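Local coordinates for protein xyloglucan-specific endo-beta-1,4-glucanase BoGH9A (Bacteroides ovatus, PDB 6DHT) that hydrolyses internal beta-1,4-glucosidic linkages in the backbone of xyloglucan, releasing xyloglucan oligosaccharides, at residues L23-N28 against N470-L475; Q29-V34 against A79-G84; S179-G184 against G376-L381; K263-A268 against D340-A345. All coordinates share one frame; numbering follows the deposited sequence.

How the interactions relate
All four contacts are largely buried, but they occupy different parts of the fold. Interaction 1 joins the N-terminal Ig-like domain to the catalytic domain, and interaction 2 lies next to it, wholly within the Ig-like domain, its T81 exposed. Y25 and D472 of interaction 1 also reach I32 and Q29 of interaction 2. Interactions 3 and 4, with centres about 10 Å apart, lie in the catalytic domain and share one calcium ion. Chemistry varies accordingly: a leucine pair and a ring-carboxylate approach in interaction 1, a lysine gripping carbonyls in interaction 2, and apolar packing beside metal ligands in interactions 3 and 4.

Interaction 1 of 4, residues L23-N28 against N470-L475; sequences LGYYPN and NMDYIL
L23 lays the end of its side chain across that of L475, the two leucines crossing at about a right angle. CD1 of L475 is the point of touch, 4.0 Å from L23 CD1 and equally near L23 CG, so it meets the branch point as well as one methyl. L475 is the first residue past the end of helix 461-474, and L107 of helix 105-117 packs against both leucines.

One helical turn back, D472 reaches the ring of Y25. Its OD2 comes to 4.0 Å from Y25 CE1, at the ring edge and near the ring plane, while the carboxylate itself is turned by 77° from that plane. The first torsion of Y25 (chi1 -55°) sets the ring anti to its own carbonyl carbon and swings its far end toward the helix. This approach is not a hydrogen bond; the carboxylate is held instead by N21 through OD1 and by a salt bridge from R477 to OD2. An apolar patch beside a fixed buried charge thus seats the loop between strands 18-19 and 32-35 on a helix of the catalytic domain, the side-by-side placement of an Ig-like module and a helical barrel found in GH9 enzymes with this N-terminal domain.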
loop_
_atom_site.group_PDB
_atom_site.type_symbol
_atom_site.label_atom_id
_atom_site.label_comp_id
_atom_site.label_asym_id
_atom_site.label_seq_id
_atom_site.Cartn_x
_atom_site.Cartn_y
_atom_site.Cartn_z
ATOM N N LEU A 23 15.264 -3.346 10.953
ATOM C CA LEU A 23 15.281 -1.937 11.309
ATOM C C LEU A 23 15.476 -1.793 12.818
ATOM O O LEU A 23 16.197 -0.902 13.274
ATOM C CB LEU A 23 13.994 -1.261 10.868
ATOM C CG LEU A 23 13.655 -1.348 9.388
ATOM C CD1 LEU A 23 12.616 -0.256 9.048
ATOM C CD2 LEU A 23 14.844 -1.253 8.450
ATOM N N GLY A 24 14.863 -2.690 13.587
ATOM C CA GLY A 24 15.009 -2.693 15.033
ATOM C C GLY A 24 13.662 -2.708 15.732
ATOM O O GLY A 24 12.643 -3.068 15.131
ATOM N N TYR A 25 13.664 -2.313 17.000
ATOM C CA TYR A 25 12.507 -2.465 17.872
ATOM C C TYR A 25 12.228 -1.235 18.691
ATOM O O TYR A 25 13.147 -0.544 19.123
ATOM C CB TYR A 25 12.729 -3.612 18.860
ATOM C CG TYR A 25 13.071 -4.893 18.191
ATOM C CD1 TYR A 25 12.084 -5.754 17.704
ATOM C CD2 TYR A 25 14.395 -5.275 18.046
ATOM C CE1 TYR A 25 12.407 -6.930 17.060
ATOM C CE2 TYR A 25 14.726 -6.449 17.420
ATOM C CZ TYR A 25 13.729 -7.276 16.934
ATOM O OH TYR A 25 14.045 -8.453 16.298
ATOM N N TYR A 26 10.947 -0.945 18.905
ATOM C CA TYR A 26 10.588 0.108 19.853
ATOM C C TYR A 26 10.882 -0.370 21.277
ATOM O O TYR A 26 10.803 -1.577 21.540
ATOM C CB TYR A 26 9.102 0.496 19.751
ATOM C CG TYR A 26 8.741 1.170 18.434
ATOM C CD1 TYR A 26 8.880 2.536 18.265
ATOM C CD2 TYR A 26 8.328 0.411 17.352
ATOM C CE1 TYR A 26 8.578 3.147 17.044
ATOM C CE2 TYR A 26 8.022 1.008 16.132
ATOM C CZ TYR A 26 8.175 2.357 15.984
ATOM O OH TYR A 26 7.892 2.905 14.760
ATOM N N PRO A 27 11.167 0.571 22.199
ATOM C CA PRO A 27 11.529 0.139 23.560
ATOM C C PRO A 27 10.507 -0.775 24.239
ATOM O O PRO A 27 10.915 -1.699 24.951
ATOM C CB PRO A 27 11.655 1.459 24.312
ATOM C CG PRO A 27 12.122 2.421 23.287
ATOM C CD PRO A 27 11.334 2.025 22.037
ATOM N N ASN A 28 9.213 -0.532 24.032
ATOM C CA ASN A 28 8.191 -1.356 24.665
ATOM C C ASN A 28 7.603 -2.428 23.783
ATOM O O ASN A 28 6.642 -3.082 24.165
ATOM C CB ASN A 28 7.073 -0.482 25.215
ATOM C CG ASN A 28 7.525 0.338 26.393
ATOM O OD1 ASN A 28 8.339 -0.119 27.213
ATOM N ND2 ASN A 28 7.025 1.566 26.478
ATOM N N ASN A 470 3.486 -8.806 11.974
ATOM C CA ASN A 470 3.459 -8.877 10.523
ATOM C C ASN A 470 4.450 -7.902 9.903
ATOM O O ASN A 470 5.068 -8.211 8.875
ATOM C CB ASN A 470 2.050 -8.599 9.966
ATOM C CG ASN A 470 1.190 -9.833 9.912
ATOM O OD1 ASN A 470 1.522 -10.855 10.493
ATOM N ND2 ASN A 470 0.042 -9.732 9.247
ATOM N N MET A 471 4.603 -6.726 10.508
ATOM C CA MET A 471 5.659 -5.817 10.063
ATOM C C MET A 471 7.067 -6.435 10.233
ATOM O O MET A 471 7.901 -6.322 9.331
ATOM C CB MET A 471 5.554 -4.432 10.738
ATOM C CG MET A 471 6.603 -3.451 10.255
ATOM S SD MET A 471 6.511 -3.113 8.450
ATOM C CE MET A 471 5.180 -1.973 8.530
ATOM N N ASP A 472 7.323 -7.077 11.368
ATOM C CA ASP A 472 8.607 -7.732 11.576
ATOM C C ASP A 472 8.878 -8.735 10.454
ATOM O O ASP A 472 10.030 -8.889 10.014
ATOM C CB ASP A 472 8.605 -8.474 12.903
ATOM C CG ASP A 472 8.859 -7.575 14.108
ATOM O OD1 ASP A 472 8.835 -6.330 14.036
ATOM O OD2 ASP A 472 9.110 -8.139 15.197
ATOM N N TYR A 473 7.841 -9.446 10.025
ATOM C CA TYR A 473 7.981 -10.430 8.955
ATOM C C TYR A 473 8.529 -9.785 7.688
ATOM O O TYR A 473 9.504 -10.288 7.101
ATOM C CB TYR A 473 6.649 -11.158 8.646
ATOM C CG TYR A 473 6.796 -12.293 7.664
ATOM C CD1 TYR A 473 6.874 -12.055 6.309
ATOM C CD2 TYR A 473 6.895 -13.596 8.105
ATOM C CE1 TYR A 473 7.045 -13.077 5.398
ATOM C CE2 TYR A 473 7.053 -14.625 7.202
ATOM C CZ TYR A 473 7.116 -14.361 5.859
ATOM O OH TYR A 473 7.307 -15.400 4.955
ATOM N N ILE A 474 7.938 -8.706 7.194
ATOM C CA ILE A 474 8.469 -8.161 5.957
ATOM C C ILE A 474 9.818 -7.496 6.124
ATOM O O ILE A 474 10.515 -7.328 5.115
ATOM C CB ILE A 474 7.531 -7.209 5.221
ATOM C CG1 ILE A 474 7.403 -5.925 5.991
ATOM C CG2 ILE A 474 6.151 -7.874 4.888
ATOM C CD1 ILE A 474 7.005 -4.793 5.099
ATOM N N LEU A 475 10.183 -7.110 7.347
ATOM C CA LEU A 475 11.455 -6.444 7.596
ATOM C C LEU A 475 12.617 -7.403 7.908
ATOM O O LEU A 475 13.706 -6.955 8.260
ATOM C CB LEU A 475 11.289 -5.359 8.669
ATOM C CG LEU A 475 10.301 -4.253 8.302
ATOM C CD1 LEU A 475 10.154 -3.348 9.504
ATOM C CD2 LEU A 475 10.745 -3.494 7.068
#

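Interaction 2 of 4, residues Q29-V34 against A79-G84; sequences QEKIAV and AVTTPG
K31 reaches over from residues 29-34 to the loop that starts at A79, whose CA marks the nearest backbone approach, 7.9 Å from K31 CA. V80 follows and turns its carbonyl toward the lysine side chain. That chain runs extended as far as CE and then bends (chi4 66°), which brings NZ to 2.9 Å from V80 O in a weak hydrogen bond. The carbonyl oxygen also lies close to the aliphatic part of the lysine, with K31 CE at 3.0 Å and K31 CD at 3.3 Å, so the chain passes alongside the oxygen rather than meeting it with the ammonium alone. The isopropyl group of V80 packs on V54, F55 and I99, and I99 also touches K31. These contacts belong to the beta-sandwich of the Ig-like domain, where the loop between strands 72-76 and 84-90 meets the entry to strand 32-35.

The same ammonium donates to Q29 O at 2.8 Å, in the carbonyl plane with a C=O...N angle of 147°, and to P27 O. Replacing K31 by an alanine would probably leave the carbonyls of Q29 and P27 without this donor and remove the weak tie to V80.

T81 comes next and adds its methyl, CG2 standing 4.2 Å from K31 NZ, at the exposed side of the contact; a few residues on, strand 84-90 begins at G84.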
loop_
_atom_site.group_PDB
_atom_site.type_symbol
_atom_site.label_atom_id
_atom_site.label_comp_id
_atom_site.label_asym_id
_atom_site.label_seq_id
_atom_site.Cartn_x
_atom_site.Cartn_y
_atom_site.Cartn_z
ATOM N N GLN A 29 8.202 -2.635 22.611
ATOM C CA GLN A 29 7.730 -3.651 21.677
ATOM C C GLN A 29 8.087 -5.047 22.139
ATOM O O GLN A 29 9.064 -5.234 22.863
ATOM C CB GLN A 29 8.358 -3.403 20.298
ATOM C CG GLN A 29 7.652 -4.082 19.147
ATOM C CD GLN A 29 8.405 -3.911 17.833
ATOM O OE1 GLN A 29 9.115 -2.916 17.645
ATOM N NE2 GLN A 29 8.277 -4.884 16.938
ATOM N N GLU A 30 7.299 -6.017 21.713
ATOM C CA GLU A 30 7.729 -7.399 21.741
ATOM C C GLU A 30 8.977 -7.478 20.869
ATOM O O GLU A 30 9.062 -6.851 19.799
ATOM C CB GLU A 30 6.615 -8.293 21.216
ATOM C CG GLU A 30 6.886 -9.786 21.214
ATOM C CD GLU A 30 5.686 -10.557 20.683
ATOM O OE1 GLU A 30 5.583 -10.759 19.458
ATOM O OE2 GLU A 30 4.804 -10.921 21.485
ATOM N N LYS A 31 9.968 -8.231 21.335
ATOM C CA LYS A 31 11.239 -8.334 20.621
ATOM C C LYS A 31 11.620 -9.780 20.410
ATOM O O LYS A 31 12.097 -10.453 21.330
ATOM C CB LYS A 31 12.350 -7.575 21.363
ATOM C CG LYS A 31 11.948 -6.154 21.673
ATOM C CD LYS A 31 13.028 -5.322 22.378
ATOM C CE LYS A 31 12.488 -3.993 22.833
ATOM N NZ LYS A 31 11.467 -4.201 23.903
ATOM N N ILE A 32 11.398 -10.256 19.200
ATOM C CA ILE A 32 11.575 -11.650 18.858
ATOM C C ILE A 32 12.389 -11.816 17.589
ATOM O O ILE A 32 12.172 -11.130 16.582
ATOM C CB ILE A 32 10.219 -12.379 18.770
ATOM C CG1 ILE A 32 9.657 -12.531 20.197
ATOM C CG2 ILE A 32 10.365 -13.755 18.053
ATOM C CD1 ILE A 32 8.371 -13.235 20.306
ATOM N N ALA A 33 13.368 -12.724 17.656
ATOM C CA ALA A 33 14.118 -13.149 16.496
ATOM C C ALA A 33 13.877 -14.638 16.334
ATOM O O ALA A 33 13.478 -15.290 17.290
ATOM C CB ALA A 33 15.610 -12.866 16.694
ATOM N N VAL A 34 14.043 -15.144 15.124
ATOM C CA VAL A 34 13.835 -16.558 14.847
ATOM C C VAL A 34 15.044 -17.103 14.113
ATOM O O VAL A 34 15.453 -16.571 13.079
ATOM C CB VAL A 34 12.584 -16.788 14.008
ATOM C CG1 VAL A 34 12.479 -18.249 13.597
ATOM C CG2 VAL A 34 11.354 -16.374 14.795
ATOM N N ALA A 79 11.899 -8.337 27.192
ATOM C CA ALA A 79 12.147 -7.668 28.463
ATOM C C ALA A 79 13.257 -6.634 28.379
ATOM O O ALA A 79 13.380 -5.783 29.244
ATOM C CB ALA A 79 12.471 -8.701 29.531
ATOM N N VAL A 80 14.063 -6.675 27.322
ATOM C CA VAL A 80 15.075 -5.639 27.158
ATOM C C VAL A 80 14.366 -4.405 26.618
ATOM O O VAL A 80 13.830 -4.441 25.504
ATOM C CB VAL A 80 16.194 -6.059 26.201
ATOM C CG1 VAL A 80 17.215 -4.956 26.082
ATOM C CG2 VAL A 80 16.873 -7.361 26.669
ATOM N N THR A 81 14.341 -3.330 27.397
ATOM C CA THR A 81 13.563 -2.142 27.024
ATOM C C THR A 81 14.388 -0.856 26.954
ATOM O O THR A 81 13.883 0.181 26.545
ATOM C CB THR A 81 12.389 -1.930 27.984
ATOM O OG1 THR A 81 12.903 -1.750 29.310
ATOM C CG2 THR A 81 11.445 -3.116 27.975
ATOM N N THR A 82 15.657 -0.909 27.349
ATOM C CA THR A 82 16.490 0.283 27.312
ATOM C C THR A 82 16.961 0.591 25.884
ATOM O O THR A 82 17.564 -0.272 25.238
ATOM C CB THR A 82 17.709 0.142 28.254
ATOM O OG1 THR A 82 17.237 -0.049 29.591
ATOM C CG2 THR A 82 18.560 1.389 28.213
ATOM N N PRO A 83 16.713 1.827 25.400
ATOM C CA PRO A 83 17.245 2.184 24.075
ATOM C C PRO A 83 18.760 2.051 23.981
ATOM O O PRO A 83 19.491 2.401 24.913
ATOM C CB PRO A 83 16.837 3.650 23.912
ATOM C CG PRO A 83 15.633 3.799 24.772
ATOM C CD PRO A 83 15.880 2.905 25.961
ATOM N N GLY A 84 19.230 1.547 22.850
ATOM C CA GLY A 84 20.649 1.332 22.659
ATOM C C GLY A 84 20.948 0.382 21.525
ATOM O O GLY A 84 20.036 -0.061 20.816
#

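Interaction 3 of 4, residues S179-G184 against G376-L381; sequences SGYSIG and GNTFAL. With CA (calcium ion), chain C.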
loop_
_atom_site.group_PDB
_atom_site.type_symbol
_atom_site.label_atom_id
_atom_site.label_comp_id
_atom_site.label_asym_id
_atom_site.label_seq_id
_atom_site.Cartn_x
_atom_site.Cartn_y
_atom_site.Cartn_z
ATOM N N SER A 179 -4.883 3.597 -8.736
ATOM C CA SER A 179 -4.404 4.792 -8.056
ATOM C C SER A 179 -5.481 5.388 -7.140
ATOM O O SER A 179 -5.141 5.907 -6.085
ATOM C CB SER A 179 -3.808 5.810 -9.032
ATOM O OG SER A 179 -4.783 6.373 -9.864
ATOM N N GLY A 180 -6.747 5.275 -7.524
ATOM C CA GLY A 180 -7.851 5.696 -6.695
ATOM C C GLY A 180 -7.908 4.892 -5.417
ATOM O O GLY A 180 -8.063 5.455 -4.332
ATOM N N TYR A 181 -7.801 3.579 -5.539
ATOM C CA TYR A 181 -7.739 2.681 -4.387
ATOM C C TYR A 181 -6.557 3.045 -3.479
ATOM O O TYR A 181 -6.678 3.114 -2.233
ATOM C CB TYR A 181 -7.544 1.234 -4.850
ATOM C CG TYR A 181 -7.059 0.377 -3.729
ATOM C CD1 TYR A 181 -7.925 -0.104 -2.748
ATOM C CD2 TYR A 181 -5.720 0.072 -3.632
ATOM C CE1 TYR A 181 -7.433 -0.884 -1.694
ATOM C CE2 TYR A 181 -5.224 -0.678 -2.601
ATOM C CZ TYR A 181 -6.087 -1.153 -1.626
ATOM O OH TYR A 181 -5.579 -1.939 -0.595
ATOM N N SER A 182 -5.400 3.261 -4.089
ATOM C CA SER A 182 -4.189 3.521 -3.326
ATOM C C SER A 182 -4.304 4.774 -2.460
ATOM O O SER A 182 -3.960 4.774 -1.270
ATOM C CB SER A 182 -2.983 3.642 -4.251
ATOM O OG SER A 182 -2.668 2.393 -4.892
ATOM N N ILE A 183 -4.761 5.859 -3.065
ATOM C CA ILE A 183 -5.024 7.093 -2.342
ATOM C C ILE A 183 -6.100 6.848 -1.285
ATOM O O ILE A 183 -5.953 7.285 -0.150
ATOM C CB ILE A 183 -5.472 8.180 -3.302
ATOM C CG1 ILE A 183 -4.370 8.543 -4.292
ATOM C CG2 ILE A 183 -5.882 9.388 -2.516
ATOM C CD1 ILE A 183 -4.839 9.307 -5.498
ATOM N N GLY A 184 -7.146 6.104 -1.631
ATOM C CA GLY A 184 -8.212 5.827 -0.688
ATOM C C GLY A 184 -7.715 5.147 0.589
ATOM O O GLY A 184 -8.158 5.483 1.691
ATOM N N GLY A 376 -9.280 -4.354 -5.923
ATOM C CA GLY A 376 -10.545 -4.783 -6.496
ATOM C C GLY A 376 -11.598 -5.106 -5.456
ATOM O O GLY A 376 -12.717 -5.496 -5.787
ATOM N N ASN A 377 -11.234 -4.939 -4.193
ATOM C CA ASN A 377 -12.124 -5.229 -3.076
ATOM C C ASN A 377 -12.065 -4.097 -2.071
ATOM O O ASN A 377 -11.277 -4.115 -1.110
ATOM C CB ASN A 377 -11.778 -6.541 -2.387
ATOM C CG ASN A 377 -12.707 -6.824 -1.179
ATOM O OD1 ASN A 377 -13.739 -6.131 -0.949
ATOM N ND2 ASN A 377 -12.336 -7.836 -0.397
ATOM N N THR A 378 -12.931 -3.116 -2.290
ATOM C CA THR A 378 -12.864 -1.863 -1.553
ATOM C C THR A 378 -13.852 -1.821 -0.387
ATOM O O THR A 378 -14.074 -0.759 0.197
ATOM C CB THR A 378 -13.094 -0.664 -2.474
ATOM O OG1 THR A 378 -14.390 -0.748 -3.091
ATOM C CG2 THR A 378 -12.051 -0.633 -3.573
ATOM N N PHE A 379 -14.448 -2.954 -0.023
ATOM C CA PHE A 379 -15.372 -2.951 1.130
ATOM C C PHE A 379 -14.707 -2.347 2.350
ATOM O O PHE A 379 -15.306 -1.528 3.051
ATOM C CB PHE A 379 -15.851 -4.364 1.476
ATOM C CG PHE A 379 -17.068 -4.839 0.693
ATOM C CD1 PHE A 379 -18.188 -4.036 0.525
ATOM C CD2 PHE A 379 -17.102 -6.125 0.185
ATOM C CE1 PHE A 379 -19.298 -4.505 -0.152
ATOM C CE2 PHE A 379 -18.206 -6.577 -0.511
ATOM C CZ PHE A 379 -19.304 -5.758 -0.666
ATOM N N ALA A 380 -13.477 -2.752 2.620
ATOM C CA ALA A 380 -12.807 -2.282 3.818
ATOM C C ALA A 380 -12.662 -0.768 3.864
ATOM O O ALA A 380 -12.685 -0.175 4.935
ATOM C CB ALA A 380 -11.431 -2.959 3.949
ATOM N N LEU A 381 -12.495 -0.130 2.721
ATOM C CA LEU A 381 -12.307 1.302 2.719
ATOM C C LEU A 381 -13.609 1.982 3.132
ATOM O O LEU A 381 -13.597 2.998 3.799
ATOM C CB LEU A 381 -11.842 1.808 1.354
ATOM C CG LEU A 381 -10.493 1.276 0.865
ATOM C CD1 LEU A 381 -10.126 1.998 -0.427
ATOM C CD2 LEU A 381 -9.411 1.387 1.912
HETATM CA CA CA C . -14.854 -4.960 -6.644
HETATM O O HOH W 1 -14.672 -7.418 -6.648
#
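L381 points its CB toward helix 176-192, and CG continues in that direction, set anti to the carbonyl carbon (chi1 -62°). CD1 then does the touching. It lies 3.8 Å from Y181 CD1 and 4.1 Å from Y181 CE1, meeting the ring obliquely, the two side chains crossing at about a right angle. The same methyl also lies 4.0 Å from Y181 O and 4.1 Å from G184 C, so it sits against the helix backbone as well as the ring. G184 makes this possible: a CB there would be tight against the methyl, and the absent side chain lets the two segments come within 7.0 Å between G184 CA and L381 CA.

T378 adds a second methyl, CG2 at 4.2 Å from Y181 CD1. The ring reaches this position because its CG lies anti to the backbone N (chi1 162°), which carries it across toward the other segment. W344 of helix 339-353 packs on both T378 and L381.

Two residues before T378, G376 gives its carbonyl O to the calcium ion at 2.4 Å, one ligand beside those of D335, H337, D340 and E341. Between helix 176-192 and the start of helix 379-386 the contact itself has no hydrogen bond, so its hold is van der Waals and depends on close fit, while the calcium bound by G376 O is likely to steady the backbone leading into it.

Interaction 4 of 4, residues K263-A268 against D340-A345; sequences KSVTAA and DEFFWA. With CA (calcium ion), chain C.
T266 and E341 bring the backbones nearest, their CA atoms 6.5 Å apart, where the first turns of helices 265-281 and 339-353 lie side by side. The methyl CG2 of T266 stands over the face of the E341 carboxylate, 4.1 Å from CD. E341 doubles back at its second torsion (chi2 81°), and this bend turns both of its oxygens onto the calcium ion; OE1 and OE2 each bind at 2.5 Å.

D340, the residue before, also holds the metal with both oxygens, OD1 at 2.4 Å and OD2 at 2.6 Å. Its OD2 has a further bond, accepting from the backbone N of T378. With both acids on one metal, D340 OD2 lies 3.0 Å from E341 OE1, a closeness of negative charge that the calcium would probably offset. D335, H337 and G376 complete the protein ligands, with a water molecule beside them. The site lies at the start of one helix in the alpha/alpha barrel of the GH9 catalytic domain, and the methyl of T266 lies against one of its carboxylates from the neighbouring helix.

V265, one residue before T266, meets F342, one residue after E341: V265 CG2 lies 4.2 Å from F342 CE2, oblique to the ring, with the side chains at about a right angle. V265 opens its helix directly after the N-cap, S264, whose OG accepts from A267 N at 3.0 Å with an N-H...O angle of 152°. H238 shares a second hydrogen bond with that hydroxyl.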
loop_
_atom_site.group_PDB
_atom_site.type_symbol
_atom_site.label_atom_id
_atom_site.label_comp_id
_atom_site.label_asym_id
_atom_site.label_seq_id
_atom_site.Cartn_x
_atom_site.Cartn_y
_atom_site.Cartn_z
ATOM N N LYS A 263 -14.332 3.767 -20.698
ATOM C CA LYS A 263 -14.880 4.079 -19.379
ATOM C C LYS A 263 -15.341 2.805 -18.679
ATOM O O LYS A 263 -15.899 1.914 -19.311
ATOM C CB LYS A 263 -16.060 5.040 -19.536
ATOM C CG LYS A 263 -15.697 6.405 -20.067
ATOM C CD LYS A 263 -16.961 7.150 -20.499
ATOM C CE LYS A 263 -16.654 8.544 -20.990
ATOM N NZ LYS A 263 -17.709 9.033 -21.941
ATOM N N SER A 264 -15.113 2.700 -17.366
ATOM C CA SER A 264 -15.560 1.521 -16.619
ATOM C C SER A 264 -16.295 1.947 -15.353
ATOM O O SER A 264 -16.082 3.042 -14.844
ATOM C CB SER A 264 -14.390 0.623 -16.255
ATOM O OG SER A 264 -13.556 1.265 -15.302
ATOM N N VAL A 265 -17.160 1.067 -14.865
ATOM C CA VAL A 265 -17.963 1.364 -13.690
ATOM C C VAL A 265 -17.062 1.436 -12.459
ATOM O O VAL A 265 -17.260 2.296 -11.599
ATOM C CB VAL A 265 -19.088 0.317 -13.504
ATOM C CG1 VAL A 265 -18.538 -1.073 -13.261
ATOM C CG2 VAL A 265 -20.034 0.737 -12.420
ATOM N N THR A 266 -16.048 0.578 -12.416
ATOM C CA THR A 266 -15.128 0.558 -11.275
ATOM C C THR A 266 -14.229 1.804 -11.271
ATOM O O THR A 266 -13.982 2.398 -10.228
ATOM C CB THR A 266 -14.302 -0.713 -11.277
ATOM O OG1 THR A 266 -13.796 -0.935 -12.599
ATOM C CG2 THR A 266 -15.154 -1.886 -10.860
ATOM N N ALA A 267 -13.755 2.229 -12.431
ATOM C CA ALA A 267 -13.029 3.496 -12.498
ATOM C C ALA A 267 -13.871 4.659 -12.002
ATOM O O ALA A 267 -13.409 5.511 -11.231
ATOM C CB ALA A 267 -12.527 3.761 -13.913
ATOM N N ALA A 268 -15.113 4.719 -12.473
ATOM C CA ALA A 268 -15.999 5.783 -12.082
ATOM C C ALA A 268 -16.235 5.786 -10.574
ATOM O O ALA A 268 -16.225 6.836 -9.954
ATOM C CB ALA A 268 -17.319 5.667 -12.821
ATOM N N ASP A 340 -18.733 -3.641 -4.018
ATOM C CA ASP A 340 -17.842 -3.051 -3.010
ATOM C C ASP A 340 -17.432 -1.625 -3.357
ATOM O O ASP A 340 -17.304 -0.771 -2.471
ATOM C CB ASP A 340 -16.607 -3.926 -2.771
ATOM C CG ASP A 340 -15.905 -4.343 -4.059
ATOM O OD1 ASP A 340 -16.463 -5.170 -4.817
ATOM O OD2 ASP A 340 -14.770 -3.878 -4.313
ATOM N N GLU A 341 -17.257 -1.340 -4.646
ATOM C CA GLU A 341 -16.945 0.006 -5.093
ATOM C C GLU A 341 -18.189 0.907 -4.913
ATOM O O GLU A 341 -18.071 2.067 -4.537
ATOM C CB GLU A 341 -16.447 0.000 -6.552
ATOM C CG GLU A 341 -15.029 -0.594 -6.759
ATOM C CD GLU A 341 -14.986 -2.110 -6.818
ATOM O OE1 GLU A 341 -16.053 -2.764 -6.772
ATOM O OE2 GLU A 341 -13.868 -2.675 -6.903
ATOM N N PHE A 342 -19.378 0.375 -5.198
ATOM C CA PHE A 342 -20.602 1.120 -4.913
ATOM C C PHE A 342 -20.692 1.421 -3.406
ATOM O O PHE A 342 -20.992 2.545 -3.007
ATOM C CB PHE A 342 -21.845 0.343 -5.393
ATOM C CG PHE A 342 -22.235 0.623 -6.831
ATOM C CD1 PHE A 342 -22.726 1.859 -7.188
ATOM C CD2 PHE A 342 -22.105 -0.349 -7.793
ATOM C CE1 PHE A 342 -23.095 2.129 -8.489
ATOM C CE2 PHE A 342 -22.481 -0.088 -9.111
ATOM C CZ PHE A 342 -22.970 1.164 -9.445
ATOM N N PHE A 343 -20.354 0.432 -2.578
ATOM C CA PHE A 343 -20.421 0.633 -1.124
ATOM C C PHE A 343 -19.463 1.712 -0.667
ATOM O O PHE A 343 -19.822 2.614 0.096
ATOM C CB PHE A 343 -20.123 -0.658 -0.381
ATOM C CG PHE A 343 -20.058 -0.495 1.103
ATOM C CD1 PHE A 343 -21.216 -0.276 1.814
ATOM C CD2 PHE A 343 -18.856 -0.581 1.796
ATOM C CE1 PHE A 343 -21.191 -0.134 3.175
ATOM C CE2 PHE A 343 -18.829 -0.438 3.161
ATOM C CZ PHE A 343 -19.998 -0.215 3.858
ATOM N N TRP A 344 -18.223 1.623 -1.133
ATOM C CA TRP A 344 -17.216 2.605 -0.733
ATOM C C TRP A 344 -17.593 4.010 -1.230
ATOM O O TRP A 344 -17.617 4.976 -0.453
ATOM C CB TRP A 344 -15.803 2.164 -1.190
ATOM C CG TRP A 344 -14.751 3.168 -0.869
ATOM C CD1 TRP A 344 -14.691 3.974 0.224
ATOM C CD2 TRP A 344 -13.627 3.523 -1.688
ATOM N NE1 TRP A 344 -13.603 4.818 0.149
ATOM C CE2 TRP A 344 -12.918 4.540 -1.005
ATOM C CE3 TRP A 344 -13.132 3.059 -2.911
ATOM C CZ2 TRP A 344 -11.769 5.131 -1.525
ATOM C CZ3 TRP A 344 -11.973 3.647 -3.423
ATOM C CH2 TRP A 344 -11.309 4.668 -2.721
ATOM N N ALA A 345 -17.940 4.126 -2.509
ATOM C CA ALA A 345 -18.343 5.415 -3.043
ATOM C C ALA A 345 -19.576 6.028 -2.370
ATOM O O ALA A 345 -19.571 7.191 -2.038
ATOM C CB ALA A 345 -18.586 5.323 -4.556
HETATM CA CA CA C . -14.854 -4.960 -6.644
HETATM O O HOH W 1 -14.672 -7.418 -6.648
#